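Importin subunit beta-1 (Saccharomyces cerevisiae, PDB 5OWU) imports proteins into the nucleus by associating with importin alpha, the adaptor that binds the classical nuclear localization signal of the cargo. Local coordinates at residues I663-N668 against D708-N712; V326-N331 against P369-F373; S799-V803 against Y830-T834; V754-Y758 against T778-F782. One frame throughout, in Å; residues are numbered along the deposited sequence.

Contact 1: residues I663-N668 against D708-N712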
loop_
_atom_site.group_PDB
_atom_site.type_symbol
_atom_site.label_atom_id
_atom_site.label_comp_id
_atom_site.label_asym_id
_atom_site.label_seq_id
_atom_site.Cartn_x
_atom_site.Cartn_y
_atom_site.Cartn_z
ATOM N N ILE A 663 -14.571 23.701 1.468
ATOM C CA ILE A 663 -14.837 24.491 0.265
ATOM C C ILE A 663 -15.636 23.664 -0.739
ATOM O O ILE A 663 -16.613 24.146 -1.327
ATOM C CB ILE A 663 -13.522 25.017 -0.342
ATOM C CG1 ILE A 663 -12.783 25.889 0.669
ATOM C CG2 ILE A 663 -13.809 25.828 -1.614
ATOM C CD1 ILE A 663 -11.389 26.301 0.230
ATOM N N ALA A 664 -15.246 22.400 -0.935
ATOM C CA ALA A 664 -15.984 21.528 -1.845
ATOM C C ALA A 664 -17.447 21.426 -1.442
ATOM O O ALA A 664 -18.340 21.502 -2.294
ATOM C CB ALA A 664 -15.350 20.136 -1.878
ATOM N N ASP A 665 -17.717 21.263 -0.146
ATOM C CA ASP A 665 -19.101 21.133 0.300
ATOM C C ASP A 665 -19.892 22.415 0.062
ATOM O O ASP A 665 -20.995 22.371 -0.496
ATOM C CB ASP A 665 -19.148 20.742 1.776
ATOM C CG ASP A 665 -19.078 19.249 1.974
ATOM O OD1 ASP A 665 -19.784 18.532 1.232
ATOM O OD2 ASP A 665 -18.309 18.789 2.848
ATOM N N ILE A 666 -19.356 23.570 0.467
ATOM C CA ILE A 666 -20.167 24.782 0.364
ATOM C C ILE A 666 -20.345 25.195 -1.092
ATOM O O ILE A 666 -21.355 25.816 -1.445
ATOM C CB ILE A 666 -19.591 25.941 1.205
ATOM C CG1 ILE A 666 -18.190 26.336 0.743
ATOM C CG2 ILE A 666 -19.587 25.582 2.690
ATOM C CD1 ILE A 666 -17.786 27.715 1.204
ATOM N N SER A 667 -19.389 24.868 -1.963
ATOM C CA SER A 667 -19.592 25.162 -3.378
ATOM C C SER A 667 -20.847 24.480 -3.905
ATOM O O SER A 667 -21.528 25.026 -4.779
ATOM C CB SER A 667 -18.369 24.740 -4.189
ATOM O OG SER A 667 -18.397 23.355 -4.477
ATOM N N ASN A 668 -21.173 23.297 -3.388
ATOM C CA ASN A 668 -22.376 22.582 -3.798
ATOM C C ASN A 668 -23.606 23.009 -3.001
ATOM O O ASN A 668 -24.695 23.142 -3.569
ATOM C CB ASN A 668 -22.161 21.072 -3.652
ATOM C CG ASN A 668 -20.982 20.562 -4.477
ATOM O OD1 ASN A 668 -20.903 20.800 -5.684
ATOM N ND2 ASN A 668 -20.059 19.861 -3.823
ATOM N N ASP A 708 -14.967 21.573 -8.515
ATOM C CA ASP A 708 -16.163 21.950 -7.774
ATOM C C ASP A 708 -16.484 23.417 -8.011
ATOM O O ASP A 708 -17.619 23.777 -8.351
ATOM C CB ASP A 708 -15.969 21.677 -6.281
ATOM C CG ASP A 708 -15.753 20.217 -5.988
ATOM O OD1 ASP A 708 -16.455 19.393 -6.595
ATOM O OD2 ASP A 708 -14.877 19.906 -5.163
ATOM N N ILE A 709 -15.470 24.276 -7.900
ATOM C CA ILE A 709 -15.732 25.708 -7.985
ATOM C C ILE A 709 -16.233 26.050 -9.379
ATOM O O ILE A 709 -17.301 26.654 -9.551
ATOM C CB ILE A 709 -14.473 26.504 -7.599
ATOM C CG1 ILE A 709 -14.180 26.279 -6.109
ATOM C CG2 ILE A 709 -14.650 27.995 -7.933
ATOM C CD1 ILE A 709 -12.948 26.977 -5.578
ATOM N N ALA A 710 -15.492 25.616 -10.397
ATOM C CA ALA A 710 -15.920 25.859 -11.768
ATOM C C ALA A 710 -17.324 25.319 -12.005
ATOM O O ALA A 710 -18.109 25.913 -12.753
ATOM C CB ALA A 710 -14.937 25.225 -12.751
ATOM N N SER A 711 -17.666 24.191 -11.379
ATOM C CA SER A 711 -18.961 23.608 -11.685
ATOM C C SER A 711 -20.072 24.507 -11.182
ATOM O O SER A 711 -21.143 24.592 -11.794
ATOM C CB SER A 711 -19.098 22.219 -11.064
ATOM O OG SER A 711 -20.342 21.672 -11.441
ATOM N N ASN A 712 -19.847 25.178 -10.059
ATOM C CA ASN A 712 -20.922 25.945 -9.459
ATOM C C ASN A 712 -20.953 27.408 -9.907
ATOM O O ASN A 712 -22.040 27.992 -9.972
ATOM C CB ASN A 712 -20.831 25.826 -7.941
ATOM C CG ASN A 712 -21.213 24.414 -7.452
ATOM O OD1 ASN A 712 -22.389 24.058 -7.436
ATOM N ND2 ASN A 712 -20.218 23.609 -7.076
HETATM O O HOH W 1 -18.787 19.432 -8.071
#

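Contact 2: residues V326-N331 against P369-F373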
loop_
_atom_site.group_PDB
_atom_site.type_symbol
_atom_site.label_atom_id
_atom_site.label_comp_id
_atom_site.label_asym_id
_atom_site.label_seq_id
_atom_site.Cartn_x
_atom_site.Cartn_y
_atom_site.Cartn_z
ATOM N N VAL A 326 -2.058 -28.920 2.579
ATOM C CA VAL A 326 -3.059 -28.319 3.470
ATOM C C VAL A 326 -3.101 -28.994 4.833
ATOM O O VAL A 326 -3.259 -28.289 5.846
ATOM C CB VAL A 326 -4.423 -28.274 2.771
ATOM C CG1 VAL A 326 -5.539 -27.865 3.741
ATOM C CG2 VAL A 326 -4.355 -27.293 1.621
ATOM N N PRO A 327 -2.990 -30.320 4.953
ATOM C CA PRO A 327 -2.977 -30.915 6.303
ATOM C C PRO A 327 -1.871 -30.370 7.194
ATOM O O PRO A 327 -2.079 -30.177 8.403
ATOM C CB PRO A 327 -2.802 -32.412 6.015
ATOM C CG PRO A 327 -3.399 -32.598 4.651
ATOM C CD PRO A 327 -3.082 -31.343 3.894
ATOM N N ASN A 328 -0.700 -30.084 6.625
ATOM C CA ASN A 328 0.387 -29.521 7.422
ATOM C C ASN A 328 0.081 -28.089 7.873
ATOM O O ASN A 328 0.363 -27.722 9.026
ATOM C CB ASN A 328 1.685 -29.588 6.621
ATOM C CG ASN A 328 2.110 -31.021 6.326
ATOM O OD1 ASN A 328 1.720 -31.956 7.032
ATOM N ND2 ASN A 328 2.908 -31.200 5.282
ATOM N N LEU A 329 -0.495 -27.263 6.989
ATOM C CA LEU A 329 -0.936 -25.925 7.394
ATOM C C LEU A 329 -1.916 -26.008 8.558
ATOM O O LEU A 329 -1.741 -25.357 9.610
ATOM C CB LEU A 329 -1.605 -25.208 6.217
ATOM C CG LEU A 329 -0.786 -24.644 5.065
ATOM C CD1 LEU A 329 -1.737 -24.096 4.001
ATOM C CD2 LEU A 329 0.151 -23.554 5.551
ATOM N N LEU A 330 -2.969 -26.807 8.373
ATOM C CA LEU A 330 -3.966 -26.985 9.418
ATOM C C LEU A 330 -3.294 -27.343 10.736
ATOM O O LEU A 330 -3.603 -26.763 11.784
ATOM C CB LEU A 330 -4.973 -28.056 8.993
ATOM C CG LEU A 330 -5.844 -27.624 7.809
ATOM C CD1 LEU A 330 -6.591 -28.806 7.197
ATOM C CD2 LEU A 330 -6.830 -26.545 8.241
ATOM N N ASN A 331 -2.339 -28.276 10.693
ATOM C CA ASN A 331 -1.617 -28.629 11.910
ATOM C C ASN A 331 -0.895 -27.423 12.503
ATOM O O ASN A 331 -0.772 -27.313 13.728
ATOM C CB ASN A 331 -0.621 -29.754 11.632
ATOM C CG ASN A 331 0.210 -30.106 12.853
ATOM O OD1 ASN A 331 -0.303 -30.667 13.824
ATOM N ND2 ASN A 331 1.498 -29.771 12.816
ATOM N N PRO A 369 -10.049 -31.560 2.919
ATOM C CA PRO A 369 -9.131 -31.611 4.075
ATOM C C PRO A 369 -9.497 -30.636 5.187
ATOM O O PRO A 369 -9.363 -30.964 6.380
ATOM C CB PRO A 369 -7.764 -31.291 3.449
ATOM C CG PRO A 369 -8.074 -30.576 2.168
ATOM C CD PRO A 369 -9.359 -31.169 1.678
ATOM N N VAL A 370 -9.986 -29.447 4.836
ATOM C CA VAL A 370 -10.351 -28.474 5.866
ATOM C C VAL A 370 -11.563 -28.956 6.646
ATOM O O VAL A 370 -11.560 -28.958 7.879
ATOM C CB VAL A 370 -10.599 -27.091 5.245
ATOM C CG1 VAL A 370 -11.151 -26.133 6.296
ATOM C CG2 VAL A 370 -9.303 -26.553 4.652
ATOM N N LEU A 371 -12.621 -29.365 5.946
ATOM C CA LEU A 371 -13.815 -29.834 6.639
ATOM C C LEU A 371 -13.501 -31.036 7.518
ATOM O O LEU A 371 -14.061 -31.179 8.614
ATOM C CB LEU A 371 -14.910 -30.171 5.627
ATOM C CG LEU A 371 -15.487 -28.956 4.897
ATOM C CD1 LEU A 371 -16.405 -29.399 3.768
ATOM C CD2 LEU A 371 -16.226 -28.030 5.881
ATOM N N GLU A 372 -12.595 -31.906 7.067
ATOM C CA GLU A 372 -12.179 -33.016 7.917
ATOM C C GLU A 372 -11.533 -32.503 9.201
ATOM O O GLU A 372 -11.879 -32.944 10.308
ATOM C CB GLU A 372 -11.219 -33.934 7.154
ATOM C CG GLU A 372 -11.011 -35.286 7.826
ATOM C CD GLU A 372 -9.918 -36.114 7.176
ATOM O OE1 GLU A 372 -9.623 -35.892 5.979
ATOM O OE2 GLU A 372 -9.349 -36.984 7.872
ATOM N N PHE A 373 -10.592 -31.560 9.073
ATOM C CA PHE A 373 -9.955 -30.971 10.252
ATOM C C PHE A 373 -10.983 -30.324 11.188
ATOM O O PHE A 373 -10.952 -30.525 12.413
ATOM C CB PHE A 373 -8.913 -29.955 9.791
ATOM C CG PHE A 373 -8.159 -29.307 10.902
ATOM C CD1 PHE A 373 -7.028 -29.911 11.428
ATOM C CD2 PHE A 373 -8.567 -28.085 11.416
ATOM C CE1 PHE A 373 -6.322 -29.313 12.448
ATOM C CE2 PHE A 373 -7.863 -27.483 12.441
ATOM C CZ PHE A 373 -6.739 -28.103 12.959
#

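Contact 3: residues S799-V803 against Y830-T834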
loop_
_atom_site.group_PDB
_atom_site.type_symbol
_atom_site.label_atom_id
_atom_site.label_comp_id
_atom_site.label_asym_id
_atom_site.label_seq_id
_atom_site.Cartn_x
_atom_site.Cartn_y
_atom_site.Cartn_z
ATOM N N SER A 799 -13.500 5.667 -15.469
ATOM C CA SER A 799 -13.865 5.484 -16.870
ATOM C C SER A 799 -15.190 6.161 -17.188
ATOM O O SER A 799 -15.360 6.717 -18.281
ATOM C CB SER A 799 -13.925 3.995 -17.214
ATOM O OG SER A 799 -12.665 3.553 -17.684
ATOM N N ARG A 800 -16.145 6.121 -16.256
ATOM C CA ARG A 800 -17.411 6.806 -16.490
ATOM C C ARG A 800 -17.188 8.299 -16.682
ATOM O O ARG A 800 -17.749 8.909 -17.604
ATOM C CB ARG A 800 -18.383 6.564 -15.334
ATOM C CG ARG A 800 -19.741 7.226 -15.559
ATOM C CD ARG A 800 -20.805 6.743 -14.586
ATOM N NE ARG A 800 -20.470 7.031 -13.191
ATOM C CZ ARG A 800 -20.219 6.119 -12.253
ATOM N NH1 ARG A 800 -20.263 4.822 -12.529
ATOM N NH2 ARG A 800 -19.927 6.510 -11.019
ATOM N N ALA A 801 -16.357 8.904 -15.834
ATOM C CA ALA A 801 -16.109 10.335 -15.975
ATOM C C ALA A 801 -15.359 10.648 -17.269
ATOM O O ALA A 801 -15.691 11.614 -17.963
ATOM C CB ALA A 801 -15.343 10.851 -14.761
ATOM N N ALA A 802 -14.354 9.842 -17.621
ATOM C CA ALA A 802 -13.543 10.142 -18.803
ATOM C C ALA A 802 -14.346 9.993 -20.094
ATOM O O ALA A 802 -14.317 10.871 -20.973
ATOM C CB ALA A 802 -12.314 9.236 -18.829
ATOM N N VAL A 803 -15.054 8.873 -20.243
ATOM C CA VAL A 803 -15.866 8.700 -21.442
ATOM C C VAL A 803 -16.987 9.742 -21.457
ATOM O O VAL A 803 -17.374 10.255 -22.526
ATOM C CB VAL A 803 -16.372 7.241 -21.509
ATOM C CG1 VAL A 803 -17.533 7.005 -20.564
ATOM C CG2 VAL A 803 -16.742 6.863 -22.925
ATOM N N TYR A 830 -11.445 2.836 -26.756
ATOM C CA TYR A 830 -11.731 3.100 -25.348
ATOM C C TYR A 830 -13.232 3.170 -25.096
ATOM O O TYR A 830 -13.739 2.581 -24.131
ATOM C CB TYR A 830 -11.053 4.398 -24.911
ATOM C CG TYR A 830 -11.291 4.738 -23.458
ATOM C CD1 TYR A 830 -10.960 3.837 -22.456
ATOM C CD2 TYR A 830 -11.834 5.962 -23.087
ATOM C CE1 TYR A 830 -11.170 4.137 -21.131
ATOM C CE2 TYR A 830 -12.048 6.272 -21.761
ATOM C CZ TYR A 830 -11.711 5.356 -20.788
ATOM O OH TYR A 830 -11.916 5.652 -19.467
ATOM N N ILE A 831 -13.959 3.885 -25.955
ATOM C CA ILE A 831 -15.413 3.926 -25.849
ATOM C C ILE A 831 -15.979 2.514 -25.859
ATOM O O ILE A 831 -16.878 2.184 -25.077
ATOM C CB ILE A 831 -16.007 4.782 -26.984
ATOM C CG1 ILE A 831 -15.579 6.245 -26.813
ATOM C CG2 ILE A 831 -17.532 4.664 -27.008
ATOM C CD1 ILE A 831 -15.978 7.159 -27.962
ATOM N N LYS A 832 -15.455 1.654 -26.733
ATOM C CA LYS A 832 -16.016 0.312 -26.867
ATOM C C LYS A 832 -15.685 -0.560 -25.660
ATOM O O LYS A 832 -16.543 -1.309 -25.178
ATOM C CB LYS A 832 -15.519 -0.319 -28.165
ATOM C CG LYS A 832 -16.274 0.202 -29.386
ATOM C CD LYS A 832 -15.378 0.496 -30.583
ATOM C CE LYS A 832 -15.269 -0.697 -31.522
ATOM N NZ LYS A 832 -14.671 -0.311 -32.829
ATOM N N ARG A 833 -14.453 -0.475 -25.147
ATOM C CA ARG A 833 -14.107 -1.215 -23.938
ATOM C C ARG A 833 -14.966 -0.773 -22.762
ATOM O O ARG A 833 -15.394 -1.602 -21.951
ATOM C CB ARG A 833 -12.626 -1.032 -23.599
ATOM C CG ARG A 833 -11.660 -1.530 -24.660
ATOM C CD ARG A 833 -10.294 -1.862 -24.069
ATOM N NE ARG A 833 -9.844 -0.876 -23.086
ATOM C CZ ARG A 833 -9.113 0.201 -23.364
ATOM N NH1 ARG A 833 -8.734 0.465 -24.609
ATOM N NH2 ARG A 833 -8.760 1.028 -22.386
ATOM N N THR A 834 -15.216 0.532 -22.646
ATOM C CA THR A 834 -16.032 1.028 -21.544
ATOM C C THR A 834 -17.493 0.635 -21.717
ATOM O O THR A 834 -18.188 0.377 -20.730
ATOM C CB THR A 834 -15.899 2.548 -21.436
ATOM O OG1 THR A 834 -14.519 2.899 -21.266
ATOM C CG2 THR A 834 -16.693 3.077 -20.253
#

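Contact 4: residues V754-Y758 against T778-F782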
loop_
_atom_site.group_PDB
_atom_site.type_symbol
_atom_site.label_atom_id
_atom_site.label_comp_id
_atom_site.label_asym_id
_atom_site.label_seq_id
_atom_site.Cartn_x
_atom_site.Cartn_y
_atom_site.Cartn_z
ATOM N N VAL A 754 -7.046 15.610 -11.496
ATOM C CA VAL A 754 -7.134 16.334 -12.760
ATOM C C VAL A 754 -8.441 15.986 -13.459
ATOM O O VAL A 754 -9.133 16.864 -13.995
ATOM C CB VAL A 754 -5.902 16.040 -13.639
ATOM C CG1 VAL A 754 -6.079 16.599 -15.057
ATOM C CG2 VAL A 754 -4.649 16.642 -12.997
ATOM N N LEU A 755 -8.825 14.706 -13.429
ATOM C CA LEU A 755 -10.109 14.313 -14.007
ATOM C C LEU A 755 -11.264 15.057 -13.344
ATOM O O LEU A 755 -12.167 15.550 -14.034
ATOM C CB LEU A 755 -10.299 12.801 -13.888
ATOM C CG LEU A 755 -11.610 12.226 -14.439
ATOM C CD1 LEU A 755 -11.851 12.643 -15.884
ATOM C CD2 LEU A 755 -11.585 10.700 -14.311
ATOM N N ASP A 756 -11.255 15.150 -12.006
ATOM C CA ASP A 756 -12.266 15.955 -11.315
ATOM C C ASP A 756 -12.291 17.380 -11.864
ATOM O O ASP A 756 -13.359 17.936 -12.167
ATOM C CB ASP A 756 -11.985 16.004 -9.806
ATOM C CG ASP A 756 -12.297 14.702 -9.093
ATOM O OD1 ASP A 756 -13.059 13.883 -9.637
ATOM O OD2 ASP A 756 -11.790 14.520 -7.967
ATOM N N ALA A 757 -11.113 17.997 -11.963
ATOM C CA ALA A 757 -11.031 19.382 -12.416
ATOM C C ALA A 757 -11.671 19.546 -13.787
ATOM O O ALA A 757 -12.482 20.457 -14.002
ATOM C CB ALA A 757 -9.574 19.839 -12.441
ATOM N N TYR A 758 -11.321 18.663 -14.731
ATOM C CA TYR A 758 -11.831 18.799 -16.091
ATOM C C TYR A 758 -13.332 18.551 -16.147
ATOM O O TYR A 758 -14.044 19.199 -16.926
ATOM C CB TYR A 758 -11.099 17.840 -17.039
ATOM C CG TYR A 758 -9.654 18.204 -17.341
ATOM C CD1 TYR A 758 -9.193 19.511 -17.203
ATOM C CD2 TYR A 758 -8.751 17.237 -17.767
ATOM C CE1 TYR A 758 -7.883 19.839 -17.477
ATOM C CE2 TYR A 758 -7.435 17.557 -18.043
ATOM C CZ TYR A 758 -7.007 18.859 -17.895
ATOM O OH TYR A 758 -5.700 19.187 -18.166
ATOM N N THR A 778 -5.551 19.319 -24.915
ATOM C CA THR A 778 -4.974 19.011 -23.608
ATOM C C THR A 778 -5.832 18.001 -22.849
ATOM O O THR A 778 -5.326 17.017 -22.282
ATOM C CB THR A 778 -4.827 20.310 -22.810
ATOM O OG1 THR A 778 -3.758 21.089 -23.358
ATOM C CG2 THR A 778 -4.541 20.045 -21.345
ATOM N N ILE A 779 -7.146 18.238 -22.822
ATOM C CA ILE A 779 -8.035 17.329 -22.108
ATOM C C ILE A 779 -7.978 15.946 -22.738
ATOM O O ILE A 779 -7.953 14.927 -22.038
ATOM C CB ILE A 779 -9.464 17.899 -22.091
ATOM C CG1 ILE A 779 -9.480 19.213 -21.292
ATOM C CG2 ILE A 779 -10.451 16.894 -21.485
ATOM C CD1 ILE A 779 -10.744 19.996 -21.430
ATOM N N PHE A 780 -7.915 15.890 -24.071
ATOM C CA PHE A 780 -7.855 14.597 -24.739
ATOM C C PHE A 780 -6.546 13.877 -24.450
ATOM O O PHE A 780 -6.539 12.646 -24.339
ATOM C CB PHE A 780 -8.072 14.773 -26.241
ATOM C CG PHE A 780 -9.483 14.516 -26.663
ATOM C CD1 PHE A 780 -9.881 13.243 -27.021
ATOM C CD2 PHE A 780 -10.421 15.538 -26.673
ATOM C CE1 PHE A 780 -11.183 12.993 -27.401
ATOM C CE2 PHE A 780 -11.722 15.295 -27.052
ATOM C CZ PHE A 780 -12.104 14.016 -27.413
ATOM N N GLN A 781 -5.439 14.613 -24.301
ATOM C CA GLN A 781 -4.196 13.982 -23.863
ATOM C C GLN A 781 -4.381 13.328 -22.501
ATOM O O GLN A 781 -3.966 12.179 -22.280
ATOM C CB GLN A 781 -3.066 15.010 -23.809
ATOM C CG GLN A 781 -2.665 15.589 -25.160
ATOM C CD GLN A 781 -1.706 16.766 -25.028
ATOM O OE1 GLN A 781 -1.041 16.930 -24.001
ATOM N NE2 GLN A 781 -1.642 17.597 -26.065
ATOM N N PHE A 782 -5.015 14.046 -21.566
ATOM C CA PHE A 782 -5.289 13.422 -20.274
ATOM C C PHE A 782 -6.130 12.158 -20.442
ATOM O O PHE A 782 -5.834 11.111 -19.852
ATOM C CB PHE A 782 -5.993 14.394 -19.335
ATOM C CG PHE A 782 -6.420 13.754 -18.055
ATOM C CD1 PHE A 782 -5.506 13.542 -17.035
ATOM C CD2 PHE A 782 -7.722 13.318 -17.888
ATOM C CE1 PHE A 782 -5.891 12.929 -15.863
ATOM C CE2 PHE A 782 -8.114 12.707 -16.716
ATOM C CZ PHE A 782 -7.196 12.511 -15.702
#

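Contact 1: residues I663-N668 against D708-N712
Asp708 meets Ala664 and Ser667 where helices 655-669 and 698-713 run nearly parallel, the axes of their short segments 9.0 Å apart. The segments belong to HEAT repeats 15 and 16, so the contact joins successive units of the solenoid, and the small side chains of Ala664 and Ser667 permit the close spacing. Asp708 lays its CB against Ser667 OG at 3.5 Å and sets OD2 3.3 Å from Ala664 CB. Ser667 OG, set between its backbone N and carbonyl carbon (chi1 82°), bonds Ala664 O at 2.9 Å, which satisfies the hydroxyl within its own helix. The other carboxylate oxygen, Asp708 OD1, accepts a hydrogen bond of 2.8 Å from a water that also donates weakly to Asn668 OD1; a carboxylate suits this hydrated border. One residue on, Ile709 turns to the buried side, its extended chain bringing CD1 to Ile663 CG2 at 4.2 Å. Asn712 ends the segment and is modelled in two conformers; in the one described its amide crowds Ser667 O, which makes its pose and its bonds doubtful. There Asn712 ND2 donates to Asn668 OD1 over 3.2 Å, almost straight and in its own amide plane, yet arriving above the carbonyl plane of Asn668, the two amides being turned 64° apart. ND2 also makes a bent bond to Asp708 O, 2.9 Å away. Phe674, in a loop, touches both Ser667 and Ile709. Helix 675-689 receives Ile663 and Ile709 on Met681, Met682 and Leu685, while helix 615-629 packs against Asp665 and Ile666 of helix 655-669.

Contact 2: residues V326-N331 against P369-F373
Leu330 and Phe373 point past one another, each toward the other's helix, and round this pair helices 317-332 and 367-377 pack as neighbours in the HEAT-repeat solenoid, from repeats 8 and 9 respectively. The two segments run the same way with a crossing angle of -36°, and their axes come within 10.0 Å. Phe373 holds CG anti to its backbone N (chi1 -178°), which carries the ring out across the gap to Leu330. Leu330 CB then sits over one face of that ring, 3.9 Å from its centroid and 19° off the normal, a CH-pi contact displaced toward the rim. Leu330 CD2 continues along the ring, 3.9 Å from Phe373 CD2, while Leu330 CD1 reaches the stem at Phe373 CB, 3.7 Å away. A flat ring suits a place where it must spread over a branched chain, and a leucine offers two methyls to meet the ring and its stem. An alanine in place of Phe373 would remove the ring and is likely to leave Leu330 without the surface its CB and CD2 rest on, opening a gap between the two repeats. A turn earlier the packing passes to smaller groups. Val326 stands roughly perpendicular to Pro369, CG1 of the valine against CG of the proline ring, and Val326 CG1 also meets Val370 CG2 at 4.1 Å. Helices 347-362 and 383-395 floor this apolar seam with Leu355 and Ala392, which touch Leu330 and Val370. Near the middle, Leu330 CD1 comes to 3.6 Å from the backbone oxygen Pro369 O.

Contact 3: residues S799-V803 against Y830-T834
Val803 fills the apolar centre, one methyl for each of two partners on helix 825-836. Its CG2 lies 4.1 Å from Ile831 CG1, the two side chains crossing at a slant, while CG1 meets Thr834 CG2 tip to tip at 4.0 Å. With CG1 between backbone N and carbonyl carbon (chi1 77°), the valine spreads its branches toward both. Beside it Ala802 CB approaches the edge of the Tyr830 ring, near its plane and 4.2 Å from CE2; the small alanine fits beside that edge. Segments 799-803 and 830-834, parts of HEAT repeats 18 and 19, cross at -142°, and Val786 of helix 776-788 touches both Ala802 and Tyr830.

Polar groups lie further out. Thr834 OG1, over one face of the Tyr830 ring, donates to Tyr830 O at 3.0 Å and so is satisfied within its own helix. The phenol spans the interface: Tyr830 OH donates to Ser799 OG at 2.9 Å. Ser799 OG is in turn hydrogen-bonded to Tyr793 O, so this buried serine both receives and gives. The chain from Tyr830 OH through Ser799 OG to Tyr793 O probably offsets the cost of burying these two hydroxyls, and it ties the two repeats at a specific point.

Contact 4: residues V754-Y758 against T778-F782
Tyr758 and Phe782 centre a largely apolar, aromatic packing of helices 741-764 and 776-788, whose segments 754-758 and 778-782, from HEAT repeats 17 and 18, cross at -142°. The edge of Tyr758 points toward the face of Phe782 in an offset edge-to-face pair, centroids 5.7 Å apart and planes at 82°. Each ring also receives an aliphatic group over a face. Ile779 CG1 stands 3.9 Å from the Tyr758 centroid, almost exactly on the normal, and Val754 CG1 lies 4.0 Å from that of Phe782, nearer its rim. With CG anti to its backbone N (chi1 174°), Phe782 extends its ring across to helix 741-764, where Val754 and Tyr758 meet the same face and Leu755 its far end, CB against Phe782 CE2 at 3.6 Å. Replacing Phe782 by an alanine is likely to leave the edge of Tyr758 without a ring to meet and to open a gap beside Val754 and Leu755. A tyrosine suits its site because the ring packs while Tyr758 OH, 3.5 Å from Thr778 CG2, is hydrogen-bonded to Gln732 OE1. Gln732 belongs to helix 718-732, which also touches Tyr758 through Met725 and Cys728; helix 796-812 also borders the contact, with Thr798 and Leu805 on Leu755 and Ile809 on Ile779.

How the contacts relate
Along the chain the order is contact 2, contact 1, contact 4, contact 3, each closing before the next opens. All four join segments of consecutive HEAT repeats: 8 to 9, 15 to 16, 17 to 18 and 18 to 19. Contact 2 stands apart, its centre about 46 to 56 Å from the others. Contacts 1, 3 and 4 gather toward the C-terminal end. Contacts 3 and 4 are about 14 Å apart by centres and touch, Ala801 CB lying 3.8 Å from Leu755 CD2; contact 1 is about 18 Å from contact 4 by centres. Roughly parallel and roughly antiparallel helix pairs, each joining successive repeats, are consistent with how the curved, all-helical solenoid is built.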